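Long-range contacts in EST1E (Clostridium proteoclasticum, PDB 2WTM), which probably hydrolyses feruloyl esters and a range of other esters, as a promiscuous esterase of the alpha/beta-hydrolase fold: residues 26-31 against 98-103; 53-58 against 244-249. All coordinates share one frame; numbering follows the deposited sequence.

Interaction 1: residues 26-31 against 98-103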
loop_
_atom_site.group_PDB
_atom_site.type_symbol
_atom_site.label_atom_id
_atom_site.label_comp_id
_atom_site.label_asym_id
_atom_site.label_seq_id
_atom_site.Cartn_x
_atom_site.Cartn_y
_atom_site.Cartn_z
ATOM N N LYS A 26 8.297 -33.263 3.084
ATOM C CA LYS A 26 7.246 -32.344 3.510
ATOM C C LYS A 26 7.635 -31.705 4.847
ATOM O O LYS A 26 8.089 -32.382 5.785
ATOM C CB LYS A 26 5.899 -33.052 3.651
ATOM C CG LYS A 26 5.161 -33.308 2.348
ATOM C CD LYS A 26 4.408 -32.046 1.905
ATOM C CE LYS A 26 3.357 -32.343 0.879
ATOM N NZ LYS A 26 4.000 -32.918 -0.317
ATOM N N CYS A 27 7.469 -30.374 4.949
ATOM C CA CYS A 27 7.703 -29.705 6.212
ATOM C C CYS A 27 7.055 -28.313 6.168
ATOM O O CYS A 27 6.737 -27.818 5.073
ATOM C CB CYS A 27 9.185 -29.524 6.493
ATOM S SG CYS A 27 10.118 -28.654 5.264
ATOM N N PRO A 28 6.867 -27.713 7.354
ATOM C CA PRO A 28 6.378 -26.319 7.388
ATOM C C PRO A 28 7.431 -25.345 6.895
ATOM O O PRO A 28 8.615 -25.667 6.815
ATOM C CB PRO A 28 6.089 -26.072 8.857
ATOM C CG PRO A 28 6.096 -27.426 9.516
ATOM C CD PRO A 28 7.077 -28.234 8.719
ATOM N N LEU A 29 7.028 -24.110 6.597
ATOM C CA LEU A 29 7.948 -23.085 6.094
ATOM C C LEU A 29 7.625 -21.766 6.845
ATOM O O LEU A 29 6.441 -21.398 6.946
ATOM C CB LEU A 29 7.710 -22.833 4.636
ATOM C CG LEU A 29 8.485 -21.655 4.070
ATOM C CD1 LEU A 29 9.792 -22.114 3.724
ATOM C CD2 LEU A 29 7.831 -21.035 2.856
ATOM N N CYS A 30 8.644 -21.117 7.385
ATOM C CA CYS A 30 8.469 -19.785 7.985
ATOM C C CYS A 30 9.159 -18.746 7.140
ATOM O O CYS A 30 10.352 -18.808 6.877
ATOM C CB CYS A 30 8.956 -19.713 9.375
ATOM S SG CYS A 30 8.595 -18.224 10.302
ATOM N N ILE A 31 8.386 -17.733 6.705
ATOM C CA ILE A 31 8.889 -16.549 6.054
ATOM C C ILE A 31 9.414 -15.584 7.139
ATOM O O ILE A 31 8.731 -15.309 8.135
ATOM C CB ILE A 31 7.801 -15.885 5.199
ATOM C CG1 ILE A 31 7.381 -16.815 4.041
ATOM C CG2 ILE A 31 8.314 -14.598 4.557
ATOM C CD1 ILE A 31 6.059 -16.447 3.372
ATOM N N PHE A 98 6.994 -29.129 -1.262
ATOM C CA PHE A 98 7.292 -29.641 0.077
ATOM C C PHE A 98 6.555 -28.942 1.199
ATOM O O PHE A 98 6.434 -29.485 2.272
ATOM C CB PHE A 98 8.791 -29.608 0.385
ATOM C CG PHE A 98 9.356 -28.223 0.610
ATOM C CD1 PHE A 98 9.226 -27.576 1.843
ATOM C CD2 PHE A 98 10.002 -27.570 -0.411
ATOM C CE1 PHE A 98 9.761 -26.293 2.027
ATOM C CE2 PHE A 98 10.539 -26.330 -0.218
ATOM C CZ PHE A 98 10.423 -25.694 1.000
ATOM N N VAL A 99 6.060 -27.724 0.958
ATOM C CA VAL A 99 5.467 -26.955 2.049
ATOM C C VAL A 99 4.167 -27.539 2.539
ATOM O O VAL A 99 3.267 -27.857 1.782
ATOM C CB VAL A 99 5.273 -25.457 1.639
ATOM C CG1 VAL A 99 4.642 -24.679 2.788
ATOM C CG2 VAL A 99 6.575 -24.857 1.341
ATOM N N THR A 100 4.068 -27.670 3.842
ATOM C CA THR A 100 2.826 -27.944 4.501
ATOM C C THR A 100 2.124 -26.640 4.905
ATOM O O THR A 100 1.385 -26.056 4.113
ATOM C CB THR A 100 3.000 -28.916 5.691
ATOM O OG1 THR A 100 3.868 -28.402 6.711
ATOM C CG2 THR A 100 3.575 -30.260 5.165
ATOM N N ASP A 101 2.375 -26.187 6.114
ATOM C CA ASP A 101 1.836 -24.923 6.597
ATOM C C ASP A 101 2.886 -23.791 6.450
ATOM O O ASP A 101 4.091 -24.012 6.542
ATOM C CB ASP A 101 1.448 -25.039 8.040
ATOM C CG ASP A 101 0.454 -26.154 8.315
ATOM O OD1 ASP A 101 -0.665 -26.080 7.747
ATOM O OD2 ASP A 101 0.795 -27.060 9.117
ATOM N N ILE A 102 2.392 -22.531 6.315
ATOM C CA ILE A 102 3.300 -21.386 6.204
ATOM C C ILE A 102 3.134 -20.503 7.442
ATOM O O ILE A 102 1.993 -20.318 7.905
ATOM C CB ILE A 102 3.007 -20.563 4.923
ATOM C CG1 ILE A 102 3.123 -21.506 3.698
ATOM C CG2 ILE A 102 3.903 -19.326 4.802
ATOM C CD1 ILE A 102 2.731 -20.864 2.408
ATOM N N TYR A 103 4.250 -20.037 7.990
ATOM C CA TYR A 103 4.262 -19.161 9.138
ATOM C C TYR A 103 4.969 -17.867 8.774
ATOM O O TYR A 103 5.641 -17.819 7.788
ATOM C CB TYR A 103 5.020 -19.819 10.268
ATOM C CG TYR A 103 4.367 -21.087 10.779
ATOM C CD1 TYR A 103 3.532 -21.047 11.882
ATOM C CD2 TYR A 103 4.632 -22.337 10.215
ATOM C CE1 TYR A 103 2.942 -22.214 12.387
ATOM C CE2 TYR A 103 4.040 -23.511 10.739
ATOM C CZ TYR A 103 3.208 -23.419 11.800
ATOM O OH TYR A 103 2.585 -24.542 12.392
#

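Interaction 2: residues 53-58 against 244-249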
loop_
_atom_site.group_PDB
_atom_site.type_symbol
_atom_site.label_atom_id
_atom_site.label_comp_id
_atom_site.label_asym_id
_atom_site.label_seq_id
_atom_site.Cartn_x
_atom_site.Cartn_y
_atom_site.Cartn_z
ATOM N N ASN A 53 15.003 -24.131 11.632
ATOM C CA ASN A 53 15.458 -25.277 10.877
ATOM C C ASN A 53 15.738 -26.472 11.820
ATOM O O ASN A 53 15.463 -27.582 11.481
ATOM C CB ASN A 53 16.764 -24.968 10.108
ATOM C CG ASN A 53 16.676 -23.810 9.099
ATOM O OD1 ASN A 53 17.708 -23.236 8.799
ATOM N ND2 ASN A 53 15.500 -23.523 8.546
ATOM N N GLU A 54 16.255 -26.177 12.985
ATOM C CA GLU A 54 16.569 -27.224 13.966
ATOM C C GLU A 54 15.358 -28.003 14.453
ATOM O O GLU A 54 15.451 -29.214 14.728
ATOM C CB GLU A 54 17.308 -26.539 15.051
ATOM C CG GLU A 54 17.822 -27.382 16.068
ATOM C CD GLU A 54 18.725 -26.595 16.888
ATOM O OE1 GLU A 54 18.256 -26.153 17.966
ATOM O OE2 GLU A 54 19.865 -26.380 16.390
ATOM N N ILE A 55 14.176 -27.376 14.551
ATOM C CA ILE A 55 12.965 -28.087 14.916
ATOM C C ILE A 55 12.154 -28.634 13.734
ATOM O O ILE A 55 11.071 -29.140 13.882
ATOM C CB ILE A 55 12.060 -27.244 15.850
ATOM C CG1 ILE A 55 11.541 -25.976 15.122
ATOM C CG2 ILE A 55 12.817 -26.858 17.089
ATOM C CD1 ILE A 55 10.498 -25.221 15.908
ATOM N N GLY A 56 12.690 -28.523 12.520
ATOM C CA GLY A 56 12.019 -29.082 11.367
ATOM C C GLY A 56 11.208 -28.153 10.487
ATOM O O GLY A 56 10.360 -28.593 9.743
ATOM N N VAL A 57 11.509 -26.883 10.616
ATOM C CA VAL A 57 10.803 -25.815 9.839
ATOM C C VAL A 57 11.780 -25.219 8.859
ATOM O O VAL A 57 12.803 -24.652 9.219
ATOM C CB VAL A 57 10.166 -24.766 10.852
ATOM C CG1 VAL A 57 9.486 -23.577 10.111
ATOM C CG2 VAL A 57 9.136 -25.416 11.734
ATOM N N ALA A 58 11.411 -25.328 7.590
ATOM C CA ALA A 58 12.178 -24.646 6.539
ATOM C C ALA A 58 11.945 -23.138 6.729
ATOM O O ALA A 58 10.968 -22.710 7.319
ATOM C CB ALA A 58 11.706 -25.065 5.238
ATOM N N PHE A 244 7.390 -21.888 21.237
ATOM C CA PHE A 244 6.120 -21.566 20.647
ATOM C C PHE A 244 5.851 -22.341 19.384
ATOM O O PHE A 244 4.728 -22.796 19.136
ATOM C CB PHE A 244 6.090 -20.016 20.418
ATOM C CG PHE A 244 4.935 -19.531 19.583
ATOM C CD1 PHE A 244 3.709 -19.321 20.140
ATOM C CD2 PHE A 244 5.103 -19.275 18.245
ATOM C CE1 PHE A 244 2.654 -18.826 19.359
ATOM C CE2 PHE A 244 4.045 -18.822 17.445
ATOM C CZ PHE A 244 2.831 -18.580 18.046
ATOM N N MET A 245 6.896 -22.454 18.569
ATOM C CA MET A 245 6.803 -23.133 17.276
ATOM C C MET A 245 6.656 -24.648 17.432
ATOM O O MET A 245 5.863 -25.249 16.715
ATOM C CB MET A 245 7.955 -22.713 16.344
ATOM C CG MET A 245 7.707 -21.319 15.652
ATOM S SD MET A 245 6.199 -21.272 14.663
ATOM C CE MET A 245 6.608 -22.388 13.352
ATOM N N LEU A 246 7.328 -25.211 18.416
ATOM C CA LEU A 246 7.088 -26.652 18.721
ATOM C C LEU A 246 5.653 -26.879 19.071
ATOM O O LEU A 246 5.078 -27.892 18.608
ATOM C CB LEU A 246 7.998 -27.145 19.836
ATOM C CG LEU A 246 9.386 -27.437 19.410
ATOM C CD1 LEU A 246 10.249 -27.688 20.617
ATOM C CD2 LEU A 246 9.463 -28.563 18.427
ATOM N N GLU A 247 5.034 -25.983 19.857
ATOM C CA GLU A 247 3.604 -26.079 20.141
ATOM C C GLU A 247 2.744 -25.998 18.879
ATOM O O GLU A 247 1.740 -26.682 18.776
ATOM C CB GLU A 247 3.152 -25.028 21.153
ATOM C CG GLU A 247 1.627 -24.929 21.411
ATOM C CD GLU A 247 1.261 -24.058 22.616
ATOM O OE1 GLU A 247 2.146 -23.729 23.427
ATOM O OE2 GLU A 247 0.055 -23.735 22.776
ATOM N N GLN A 248 3.115 -25.147 17.897
ATOM C CA GLN A 248 2.297 -25.038 16.725
ATOM C C GLN A 248 2.399 -26.210 15.787
ATOM O O GLN A 248 1.427 -26.564 15.121
ATOM C CB GLN A 248 2.605 -23.738 15.911
ATOM C CG GLN A 248 2.551 -22.440 16.644
ATOM C CD GLN A 248 1.351 -22.321 17.505
ATOM O OE1 GLN A 248 0.255 -22.495 17.040
ATOM N NE2 GLN A 248 1.559 -21.989 18.799
ATOM N N ILE A 249 3.607 -26.733 15.614
ATOM C CA ILE A 249 3.846 -27.727 14.590
ATOM C C ILE A 249 3.604 -29.144 15.117
ATOM O O ILE A 249 3.543 -30.071 14.310
ATOM C CB ILE A 249 5.268 -27.684 13.976
ATOM C CG1 ILE A 249 6.373 -28.084 14.972
ATOM C CG2 ILE A 249 5.566 -26.281 13.441
ATOM C CD1 ILE A 249 7.760 -28.124 14.377
#

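Interaction 1: residues 26-31 against 98-103
Cys-27 and Phe-98 meet through two matching torsions. Cys-27 SG sits between its own backbone N and carbonyl carbon (chi1 56°), and Phe-98 CG takes the equivalent place on its residue (chi1 72°). Cys-27 SG thereby comes to 3.7 Å from Phe-98 CD1. It approaches the ring obliquely, as a sulfur-aromatic contact. Val-99 CG2 lies against one face of the same ring.

Backbone bonds hold the two strands in parallel. Phe-98 O takes Cys-27 N, and Cys-27 O takes Thr-100 N at 2.9 Å. The register then slips by one residue, a beta bulge. Beyond it Asp-101 O accepts Leu-29 N. Leu-29 O accepts Tyr-103 N at 2.8 Å, and Tyr-103 O accepts Ile-31 N. At the bulge, Thr-100 OG1 lies 3.1 Å from Pro-28 N, which has no hydrogen to give. This is therefore a packing contact. The methyl of the same threonine meets the lysine chain, with Thr-100 CG2 3.8 Å from Lys-26 CD.

Leu-29 CB packs against both methyls of Val-99, CG1 and CG2, each at 4.0 Å. Further along, Ile-31 CD1 touches Ile-102 CG2. Ala-93, Val-89 and Val-90 of helix 79-93 pack on this side. On the other face, Cys-30 SG lies beside Tyr-103 CB, and Pro-28 CB meets the ring edge at Tyr-103 CE2, 3.8 Å away. Tyr-103 OH is hydrogen-bonded to Lys-126 NZ, and helix 234-249 packs against the tyrosine.

Strand 99-107 runs on toward Ser-108, which lies in a GxSxG sequence consistent with a nucleophile elbow. Strands 27-33 and 99-107 are neighbouring parallel strands of the central sheet of the alpha/beta-hydrolase fold.

Interaction 2: residues 53-58 against 244-249
Ile-55, where the chain leaves helix 43-54, reaches to helix 234-249, and its branches divide the work. Ile-55 CB lies 3.9 Å from Leu-246 CD2. Ile-55 CG2 leans on Leu-246 CD2 at 4.0 Å. The other branch leaves through CG1, set between the backbone N and the carbonyl carbon (chi1 65°), and runs out extended. At its tip, Ile-55 CD1 presses on Met-245 CB at 3.6 Å and also lies near Leu-246 N. The side chains of Ile-55 and Met-245 cross at about a right angle.

The chain turns directly after Ile-55. Gly-56, with positive phi, is the C-prime residue of a Schellman motif that ends the helix. Gly-56 N bonds to Asn-53 O, and Val-57 N bonds to Leu-52 O. Asn-53 also ties the turn from its side chain. Asn-53 ND2 donates to Val-57 O at 3.0 Å, with the acceptor in the amide plane. In this alpha/beta-hydrolase fold the turn leads from helix 43-54 into strand 58-62, beside the C-terminal helix 234-249.

The turn brings Val-57 to the same helix. Val-57 CG2 meets Ile-249 CD1 at 4.0 Å and Ile-249 CG2 at slightly longer range. The bends at chi2 (-59°) and chi3 (-67°) help set where Met-245 CE ends, 4.3 Å from Val-57 CG2. The methionine side chain also touches Ile-129 and Tyr-103 of the sheet. Ile-249 CD1 additionally packs on the backbone, 3.5 Å from Ile-55 O. Ile-249 in turn touches Pro-28 and Tyr-103.

How the interactions relate
The centres of interactions 1 and 2 lie about 10 Å apart, on the same side of the chain's centre. Their segments alternate in sequence: 26-31, 53-58, 98-103, then 244-249. Strand 27-33 leads to helix 43-54, whose end opens into strand 58-62. That strand is the neighbour of 27-33 in the sheet, on the side away from 99-107. The contacts join directly where Ala-58 forms probable backbone hydrogen bonds with Pro-28 and Cys-30. Helix 234-249 lies over the strand pair of interaction 1, and interaction 2 packs it against the turn before strand 58-62. The strand pairing and the helix packing together place the C-terminal helix on one face of the sheet.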